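Local coordinates for protein Pro-Pro endopeptidase (Paenibacillus alvei, PDB 6FPC) that cleaves peptide bonds between two proline residues as a secreted zinc-dependent endopeptidase, and may thereby regulate adhesion of the bacterium, at residues A[15-18]-A[19-22]; A[70-73]-A[74-77]; A[105-108]-A[109-112]. One frame throughout, in Å; residues are numbered along the deposited sequence.

Interaction 1: residues A[15-18]-A[19-22]; sequences SGEY and NHSE. With CD (cadmium ion), chain G.
Tyr18 runs extended, and the chain turns at Asn19 into helix 20-30, bringing His20 beside the Tyr18 ring. This is an N-cap at a helix start. Asn19 is the cap residue: its OD1 accepts from Glu22 N at 3.1 Å. The N-H points fairly straight at the oxygen (162°) but comes from above the carbonyl plane of the amide. Asn19 N is hydrogen-bonded to Gln52 OE1, which ties the cap to a neighbouring loop. His20 CD2 lies over one face of the Tyr18 ring, offset toward its rim, and is 3.5 Å from Tyr18 CE1. The two rings meet obliquely, with planes at 59°. Tyr18 CG stands between its own backbone N and carbonyl carbon (chi1 65°), which puts the ring alongside the turn. The same ring also touches Leu13, Gln52 and Ile94. Glu17 OE1 comes within 3.6 Å of His20 NE2, and carboxylate and imidazole cross obliquely. The side chain of Glu17 is about 2 Å from another cadmium ion. This surface site lies away from the catalytic centre. His20 ND1 holds its own cadmium at 2.4 Å, and water 1 and water 2 also bind this cadmium.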
ATOM      1  N   SER A  15       1.828 -13.763 -16.604  1.00 42.11           N
ATOM      2  CA  SER A  15       1.569 -14.522 -17.836  1.00 44.40           C
ATOM      3  C   SER A  15       2.258 -15.881 -17.757  1.00 49.93           C
ATOM      4  O   SER A  15       1.836 -16.832 -18.425  1.00 52.14           O
ATOM      5  CB  SER A  15       2.036 -13.742 -19.063  1.00 48.56           C
ATOM      6  OG  SER A  15       3.433 -13.496 -19.018  1.00 59.49           O
ATOM      7  N   GLY A  16       3.302 -15.950 -16.937  1.00 45.56           N
ATOM      8  CA  GLY A  16       4.035 -17.176 -16.644  1.00 46.22           C
ATOM      9  C   GLY A  16       3.372 -17.930 -15.507  1.00 48.56           C
ATOM     10  O   GLY A  16       2.182 -17.737 -15.243  1.00 48.60           O
ATOM     11  N   GLU A  17       4.122 -18.800 -14.826  1.00 44.56           N
ATOM     12  CA  GLU A  17       3.562 -19.589 -13.727  1.00 43.36           C
ATOM     13  C   GLU A  17       3.554 -18.817 -12.403  1.00 43.92           C
ATOM     14  O   GLU A  17       4.476 -18.040 -12.134  1.00 44.06           O
ATOM     15  CB  GLU A  17       4.287 -20.931 -13.600  1.00 45.98           C
ATOM     16  CG  GLU A  17       3.449 -22.033 -12.969  1.00 57.81           C
ATOM     17  CD  GLU A  17       2.130 -22.319 -13.657  1.00 76.40           C
ATOM     18  OE1 GLU A  17       1.083 -21.883 -13.125  1.00 78.82           O
ATOM     19  OE2 GLU A  17       2.140 -22.955 -14.737  1.00 60.54           O
ATOM     20  N   TYR A  18       2.483 -18.988 -11.599  1.00 37.16           N
ATOM     21  CA  TYR A  18       2.343 -18.289 -10.311  1.00 34.77           C
ATOM     22  C   TYR A  18       1.572 -19.106  -9.281  1.00 34.82           C
ATOM     23  O   TYR A  18       0.776 -19.971  -9.651  1.00 32.05           O
ATOM     24  CB  TYR A  18       1.722 -16.878 -10.486  1.00 34.79           C
ATOM     25  CG  TYR A  18       0.291 -16.886 -10.989  1.00 35.43           C
ATOM     26  CD1 TYR A  18      -0.780 -16.844 -10.102  1.00 37.57           C
ATOM     27  CD2 TYR A  18       0.008 -16.908 -12.352  1.00 36.09           C
ATOM     28  CE1 TYR A  18      -2.098 -16.893 -10.555  1.00 38.89           C
ATOM     29  CE2 TYR A  18      -1.307 -16.930 -12.819  1.00 37.52           C
ATOM     30  CZ  TYR A  18      -2.357 -16.923 -11.915  1.00 44.08           C
ATOM     31  OH  TYR A  18      -3.658 -16.930 -12.360  1.00 46.74           O
ATOM     32  N   ASN A  19       1.791 -18.805  -7.986  1.00 31.47           N
ATOM     33  CA  ASN A  19       1.110 -19.452  -6.847  1.00 31.71           C
ATOM     34  C   ASN A  19      -0.378 -19.061  -6.914  1.00 34.16           C
ATOM     35  O   ASN A  19      -0.755 -17.976  -6.464  1.00 30.56           O
ATOM     36  CB  ASN A  19       1.738 -18.987  -5.511  1.00 31.46           C
ATOM     37  CG  ASN A  19       1.222 -19.722  -4.286  1.00 39.38           C
ATOM     38  OD1 ASN A  19       0.054 -20.106  -4.191  1.00 35.63           O
ATOM     39  ND2 ASN A  19       2.081 -19.898  -3.294  1.00 35.04           N
ATOM     40  N   HIS A  20      -1.210 -19.964  -7.459  1.00 32.26           N
ATOM     41  CA  HIS A  20      -2.640 -19.719  -7.679  1.00 34.14           C
ATOM     42  C   HIS A  20      -3.405 -19.298  -6.439  1.00 38.60           C
ATOM     43  O   HIS A  20      -4.066 -18.255  -6.467  1.00 37.55           O
ATOM     44  CB  HIS A  20      -3.345 -20.921  -8.354  1.00 36.43           C
ATOM     45  CG  HIS A  20      -2.954 -21.145  -9.784  1.00 40.70           C
ATOM     46  ND1 HIS A  20      -3.395 -22.248 -10.484  1.00 44.14           N
ATOM     47  CD2 HIS A  20      -2.183 -20.392 -10.606  1.00 41.72           C
ATOM     48  CE1 HIS A  20      -2.858 -22.154 -11.688  1.00 43.70           C
ATOM     49  NE2 HIS A  20      -2.117 -21.057 -11.805  1.00 42.58           N
ATOM     50  N   SER A  21      -3.305 -20.082  -5.355  1.00 36.91           N
ATOM     51  CA  SER A  21      -4.085 -19.808  -4.154  1.00 37.31           C
ATOM     52  C   SER A  21      -3.652 -18.541  -3.434  1.00 38.29           C
ATOM     53  O   SER A  21      -4.517 -17.838  -2.915  1.00 38.50           O
ATOM     54  CB  SER A  21      -4.122 -21.014  -3.224  1.00 42.46           C
ATOM     55  OG  SER A  21      -2.852 -21.258  -2.656  1.00 56.03           O
ATOM     56  N   GLU A  22      -2.346 -18.226  -3.423  1.00 33.89           N
ATOM     57  CA  GLU A  22      -1.863 -16.996  -2.785  1.00 32.26           C
ATOM     58  C   GLU A  22      -2.277 -15.754  -3.569  1.00 33.39           C
ATOM     59  O   GLU A  22      -2.669 -14.759  -2.959  1.00 32.08           O
ATOM     60  CB  GLU A  22      -0.353 -17.023  -2.560  1.00 33.23           C
ATOM     61  CG  GLU A  22       0.135 -15.951  -1.586  1.00 39.36           C
ATOM     62  CD  GLU A  22      -0.591 -15.838  -0.253  1.00 59.72           C
ATOM     63  OE1 GLU A  22      -1.001 -16.883   0.303  1.00 65.04           O
ATOM     64  OE2 GLU A  22      -0.751 -14.697   0.238  1.00 49.64           O
TER
HETATM   65 CD    CD G 303      -5.149 -23.705  -9.717  1.00 57.93          CD
HETATM   66  O   HOH W   1      -3.760 -25.457 -11.158  1.00 46.70           O
HETATM   67  O   HOH W   2      -6.866 -22.437  -8.627  1.00 53.83           O

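Interaction 2: residues A[70-73]-A[74-77]; sequences RGWE and GTGL
Trp72 and Thr75 are the end residues of a type II beta turn, which carries Trp72 on an exposed loop between strands 47-51 and 84-86. Gly74, with positive phi, takes the third position of the turn, as suits this turn type. Trp72 CB is 3.9 Å from Thr75 OG1. Next, CG and CD2 both meet a single methyl, and Leu77 CD2 is 4.0 Å from Trp72 CD2. That methyl meets the indole obliquely. Leu77 CB points back at the turn, and CG, anti to its backbone N (chi1 -165°), carries CD2 to the indole. Farther out, Trp72 CE3 meets Thr75 at the ring edge: Thr75 OG1 is 3.5 Å away and in the ring plane. The methyl CG2 of Thr75 touches the same carbon. The indole lies about 8 Å from the side chain of Tyr148, a zinc ligand. Trp72 O accepts a weak bond from Thr75 N, a bond from Thr75 OG1 at 2.7 Å and one from water 3 at 2.8 Å. Thr75 OG1 also accepts from Leu77 N at 3.3 Å, an ST turn. Water 3 donates to Leu77 O as well (3.0 Å).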
ATOM      1  N   ARG A  70      16.255   5.073  -1.551  1.00 22.55           N
ATOM      2  CA  ARG A  70      16.693   6.231  -0.763  1.00 22.45           C
ATOM      3  C   ARG A  70      16.655   5.974   0.736  1.00 24.07           C
ATOM      4  O   ARG A  70      15.650   5.469   1.249  1.00 24.36           O
ATOM      5  CB  ARG A  70      15.847   7.460  -1.075  1.00 21.58           C
ATOM      6  CG  ARG A  70      16.598   8.699  -0.665  1.00 30.45           C
ATOM      7  CD  ARG A  70      15.898   9.893  -1.217  1.00 29.84           C
ATOM      8  NE  ARG A  70      16.707  11.100  -1.034  1.00 29.21           N
ATOM      9  CZ  ARG A  70      16.382  12.259  -1.572  1.00 42.88           C
ATOM     10  NH1 ARG A  70      15.287  12.365  -2.313  1.00 26.72           N
ATOM     11  NH2 ARG A  70      17.146  13.327  -1.375  1.00 30.63           N
ATOM     12  N   GLY A  71      17.759   6.326   1.397  1.00 21.26           N
ATOM     13  CA  GLY A  71      17.941   6.168   2.841  1.00 22.05           C
ATOM     14  C   GLY A  71      18.618   4.866   3.232  1.00 24.45           C
ATOM     15  O   GLY A  71      18.858   4.627   4.418  1.00 23.38           O
ATOM     16  N   TRP A  72      18.986   4.032   2.238  1.00 20.46           N
ATOM     17  CA  TRP A  72      19.512   2.704   2.527  1.00 21.35           C
ATOM     18  C   TRP A  72      20.963   2.449   2.052  1.00 24.58           C
ATOM     19  O   TRP A  72      21.378   1.295   1.970  1.00 24.40           O
ATOM     20  CB  TRP A  72      18.516   1.677   1.958  1.00 20.07           C
ATOM     21  CG  TRP A  72      17.301   1.627   2.817  1.00 21.19           C
ATOM     22  CD1 TRP A  72      16.234   2.486   2.799  1.00 23.95           C
ATOM     23  CD2 TRP A  72      17.116   0.774   3.952  1.00 21.15           C
ATOM     24  NE1 TRP A  72      15.391   2.210   3.853  1.00 22.96           N
ATOM     25  CE2 TRP A  72      15.905   1.152   4.569  1.00 24.47           C
ATOM     26  CE3 TRP A  72      17.865  -0.282   4.508  1.00 23.43           C
ATOM     27  CZ2 TRP A  72      15.434   0.525   5.732  1.00 23.49           C
ATOM     28  CZ3 TRP A  72      17.377  -0.932   5.637  1.00 24.97           C
ATOM     29  CH2 TRP A  72      16.161  -0.540   6.222  1.00 25.12           C
ATOM     30  N   GLU A  73      21.768   3.503   1.870  1.00 24.95           N
ATOM     31  CA  GLU A  73      23.172   3.319   1.491  1.00 25.72           C
ATOM     32  C   GLU A  73      23.905   2.594   2.635  1.00 27.41           C
ATOM     33  O   GLU A  73      23.577   2.808   3.815  1.00 25.30           O
ATOM     34  CB  GLU A  73      23.858   4.659   1.237  1.00 28.46           C
ATOM     35  CG  GLU A  73      23.475   5.325  -0.082  1.00 44.62           C
ATOM     36  CD  GLU A  73      24.063   4.705  -1.337  1.00 69.85           C
ATOM     37  OE1 GLU A  73      25.290   4.452  -1.368  1.00 76.89           O
ATOM     38  OE2 GLU A  73      23.292   4.486  -2.299  1.00 58.63           O
ATOM     39  N   GLY A  74      24.823   1.713   2.260  1.00 25.29           N
ATOM     40  CA  GLY A  74      25.678   0.953   3.170  1.00 24.97           C
ATOM     41  C   GLY A  74      25.031  -0.234   3.855  1.00 30.76           C
ATOM     42  O   GLY A  74      25.630  -0.799   4.767  1.00 32.36           O
ATOM     43  N   THR A  75      23.821  -0.649   3.413  1.00 27.02           N
ATOM     44  CA  THR A  75      23.081  -1.773   4.015  1.00 25.88           C
ATOM     45  C   THR A  75      23.035  -3.018   3.110  1.00 30.52           C
ATOM     46  O   THR A  75      22.533  -4.062   3.520  1.00 28.81           O
ATOM     47  CB  THR A  75      21.644  -1.349   4.317  1.00 25.95           C
ATOM     48  OG1 THR A  75      20.940  -1.140   3.072  1.00 23.12           O
ATOM     49  CG2 THR A  75      21.544  -0.103   5.260  1.00 25.86           C
ATOM     50  N   GLY A  76      23.488  -2.874   1.867  1.00 28.12           N
ATOM     51  CA  GLY A  76      23.447  -3.951   0.886  1.00 27.25           C
ATOM     52  C   GLY A  76      22.082  -4.131   0.256  1.00 28.55           C
ATOM     53  O   GLY A  76      21.900  -5.003  -0.590  1.00 29.66           O
ATOM     54  N   LEU A  77      21.127  -3.274   0.607  1.00 23.35           N
ATOM     55  CA  LEU A  77      19.796  -3.373   0.034  1.00 23.91           C
ATOM     56  C   LEU A  77      19.712  -2.696  -1.338  1.00 25.04           C
ATOM     57  O   LEU A  77      20.263  -1.612  -1.532  1.00 24.85           O
ATOM     58  CB  LEU A  77      18.775  -2.716   0.977  1.00 23.95           C
ATOM     59  CG  LEU A  77      17.306  -3.047   0.692  1.00 28.48           C
ATOM     60  CD1 LEU A  77      16.860  -4.269   1.518  1.00 29.00           C
ATOM     61  CD2 LEU A  77      16.418  -1.845   1.009  1.00 28.43           C
TER
HETATM   62  O   HOH W   3      22.493  -0.422   0.055  1.00 23.81           O

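Interaction 3: residues A[105-108]-A[109-112]; sequences SLNL and EIHE. With CD (cadmium ion), chain F.
Asn107 and Ile110 meet at the N-cap of helix 108-121, which carries the HExxH zinc-binding motif. Among the hydrogen bonds, Asn107 OD1 accepts from Ile110 N at 2.9 Å. Asn107 ND2 donates to Glu109 OE2 at 3.0 Å, in its own plane but from above the carboxylate. The cap amide is thus held at both ends. Glu109 reaches back because its CG sits between backbone N and carbonyl carbon (chi1 60°) and the chain bends at chi2. Its carboxylate also has Arg29 as a salt-bridge partner and Ser97 as a hydrogen-bond partner. The first helical turns are closed by His111 N to Asn107 O (3.0 Å) and Glu112 N to Leu108 O (2.9 Å). In van der Waals contact, Ser105 OG lies over one face of the His111 ring, 3.4 Å from His111 CG, and Leu108 CD1 rests against Glu112 CG. The metal site of His111, His115, Tyr148 and Glu155 is modelled with cadmium and with zinc, and His111 NE2 binds the cadmium at 2.2 Å. Water 4 joins the cadmium to Glu112 OE1, the predicted proton acceptor. Glu159 of helix 153-166 holds His111 ND1, Glu109 packs on helix 20-30, and Leu108 and Glu112 touch strand 89-93.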
ATOM      1  N   SER A 105       4.259  -3.503   6.988  1.00 26.28           N
ATOM      2  CA  SER A 105       2.837  -3.143   6.872  1.00 25.62           C
ATOM      3  C   SER A 105       1.972  -4.286   7.314  1.00 28.53           C
ATOM      4  O   SER A 105       2.363  -5.458   7.179  1.00 27.51           O
ATOM      5  CB  SER A 105       2.444  -2.861   5.421  1.00 29.73           C
ATOM      6  OG  SER A 105       3.241  -1.840   4.866  1.00 44.73           O
ATOM      7  N   LEU A 106       0.727  -3.952   7.697  1.00 25.60           N
ATOM      8  CA  LEU A 106      -0.308  -4.921   8.039  1.00 26.31           C
ATOM      9  C   LEU A 106      -0.634  -5.770   6.792  1.00 27.66           C
ATOM     10  O   LEU A 106      -0.858  -6.980   6.903  1.00 26.30           O
ATOM     11  CB  LEU A 106      -1.560  -4.145   8.497  1.00 26.94           C
ATOM     12  CG  LEU A 106      -2.855  -4.943   8.688  1.00 32.37           C
ATOM     13  CD1 LEU A 106      -2.702  -5.988   9.797  1.00 32.67           C
ATOM     14  CD2 LEU A 106      -4.017  -3.998   9.021  1.00 34.36           C
ATOM     15  N   ASN A 107      -0.605  -5.144   5.610  1.00 24.34           N
ATOM     16  CA  ASN A 107      -0.926  -5.829   4.371  1.00 24.81           C
ATOM     17  C   ASN A 107      -0.303  -5.091   3.207  1.00 25.54           C
ATOM     18  O   ASN A 107      -0.709  -3.972   2.883  1.00 22.06           O
ATOM     19  CB  ASN A 107      -2.431  -5.963   4.172  1.00 23.92           C
ATOM     20  CG  ASN A 107      -2.751  -6.693   2.883  1.00 25.76           C
ATOM     21  OD1 ASN A 107      -3.011  -6.075   1.855  1.00 29.20           O
ATOM     22  ND2 ASN A 107      -2.687  -8.010   2.895  1.00 25.05           N
ATOM     23  N   LEU A 108       0.653  -5.741   2.564  1.00 23.88           N
ATOM     24  CA  LEU A 108       1.420  -5.116   1.499  1.00 24.74           C
ATOM     25  C   LEU A 108       0.569  -4.586   0.336  1.00 27.02           C
ATOM     26  O   LEU A 108       0.705  -3.407  -0.011  1.00 26.50           O
ATOM     27  CB  LEU A 108       2.531  -6.046   1.001  1.00 24.98           C
ATOM     28  CG  LEU A 108       3.538  -5.443   0.019  1.00 29.04           C
ATOM     29  CD1 LEU A 108       4.284  -4.238   0.639  1.00 28.61           C
ATOM     30  CD2 LEU A 108       4.538  -6.500  -0.397  1.00 30.72           C
ATOM     31  N   GLU A 109      -0.302  -5.418  -0.243  1.00 24.79           N
ATOM     32  CA  GLU A 109      -1.099  -4.998  -1.407  1.00 24.16           C
ATOM     33  C   GLU A 109      -2.058  -3.859  -1.098  1.00 26.17           C
ATOM     34  O   GLU A 109      -2.164  -2.949  -1.923  1.00 26.43           O
ATOM     35  CB  GLU A 109      -1.825  -6.171  -2.111  1.00 25.92           C
ATOM     36  CG  GLU A 109      -2.818  -6.953  -1.255  1.00 30.82           C
ATOM     37  CD  GLU A 109      -2.234  -8.097  -0.438  1.00 41.22           C
ATOM     38  OE1 GLU A 109      -0.996  -8.120  -0.245  1.00 31.31           O
ATOM     39  OE2 GLU A 109      -3.022  -8.946   0.049  1.00 31.28           O
ATOM     40  N   ILE A 110      -2.689  -3.849   0.097  1.00 22.85           N
ATOM     41  CA  ILE A 110      -3.588  -2.729   0.425  1.00 22.41           C
ATOM     42  C   ILE A 110      -2.775  -1.451   0.608  1.00 26.99           C
ATOM     43  O   ILE A 110      -3.128  -0.417   0.020  1.00 27.07           O
ATOM     44  CB  ILE A 110      -4.523  -3.021   1.625  1.00 26.34           C
ATOM     45  CG1 ILE A 110      -5.575  -4.074   1.223  1.00 27.85           C
ATOM     46  CG2 ILE A 110      -5.207  -1.734   2.123  1.00 27.98           C
ATOM     47  CD1 ILE A 110      -6.261  -4.766   2.461  1.00 30.49           C
ATOM     48  N   HIS A 111      -1.673  -1.542   1.395  1.00 23.70           N
ATOM     49  CA  HIS A 111      -0.770  -0.417   1.685  1.00 23.85           C
ATOM     50  C   HIS A 111      -0.284   0.258   0.384  1.00 25.97           C
ATOM     51  O   HIS A 111      -0.446   1.470   0.205  1.00 24.39           O
ATOM     52  CB  HIS A 111       0.435  -0.888   2.533  1.00 23.79           C
ATOM     53  CG  HIS A 111       1.419   0.206   2.828  1.00 25.66           C
ATOM     54  ND1 HIS A 111       1.374   0.913   4.010  1.00 26.75           N
ATOM     55  CD2 HIS A 111       2.431   0.687   2.070  1.00 26.44           C
ATOM     56  CE1 HIS A 111       2.378   1.775   3.957  1.00 25.36           C
ATOM     57  NE2 HIS A 111       3.045   1.673   2.812  1.00 25.70           N
ATOM     58  N   GLU A 112       0.290  -0.534  -0.529  1.00 22.02           N
ATOM     59  CA  GLU A 112       0.821   0.001  -1.788  1.00 21.50           C
ATOM     60  C   GLU A 112      -0.280   0.540  -2.703  1.00 24.60           C
ATOM     61  O   GLU A 112      -0.075   1.581  -3.320  1.00 22.82           O
ATOM     62  CB  GLU A 112       1.738  -1.014  -2.496  1.00 22.22           C
ATOM     63  CG  GLU A 112       3.025  -1.300  -1.704  1.00 20.75           C
ATOM     64  CD  GLU A 112       3.962  -0.112  -1.512  1.00 39.98           C
ATOM     65  OE1 GLU A 112       4.754  -0.140  -0.544  1.00 32.29           O
ATOM     66  OE2 GLU A 112       3.905   0.850  -2.319  1.00 30.74           O
TER
HETATM   67 CD    CD F 302       4.506   3.090   1.960  0.51 25.83          CD
HETATM   68  O   HOH W   4       5.877   2.345   0.629  1.00 29.57           O

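In the fold
The three contacts follow one another along the chain, and none nests in or crosses another. Interaction 1 ends the loop after strand 11-12 and starts helix 20-30, at the surface. Interaction 2 closes a tight turn in the long loop between strands 47-51 and 84-86, also at the surface. Interaction 3 starts helix 108-121 in the core, and its centre is about 4 Å from the centre of the chain. The centres of interactions 1 and 3 are about 19 Å apart. Helix 20-30, begun by interaction 1, packs against the start of helix 108-121. The centres of interactions 2 and 3 are about 22 Å apart, but the side chain of Trp72 is about 11 Å from the bound zinc.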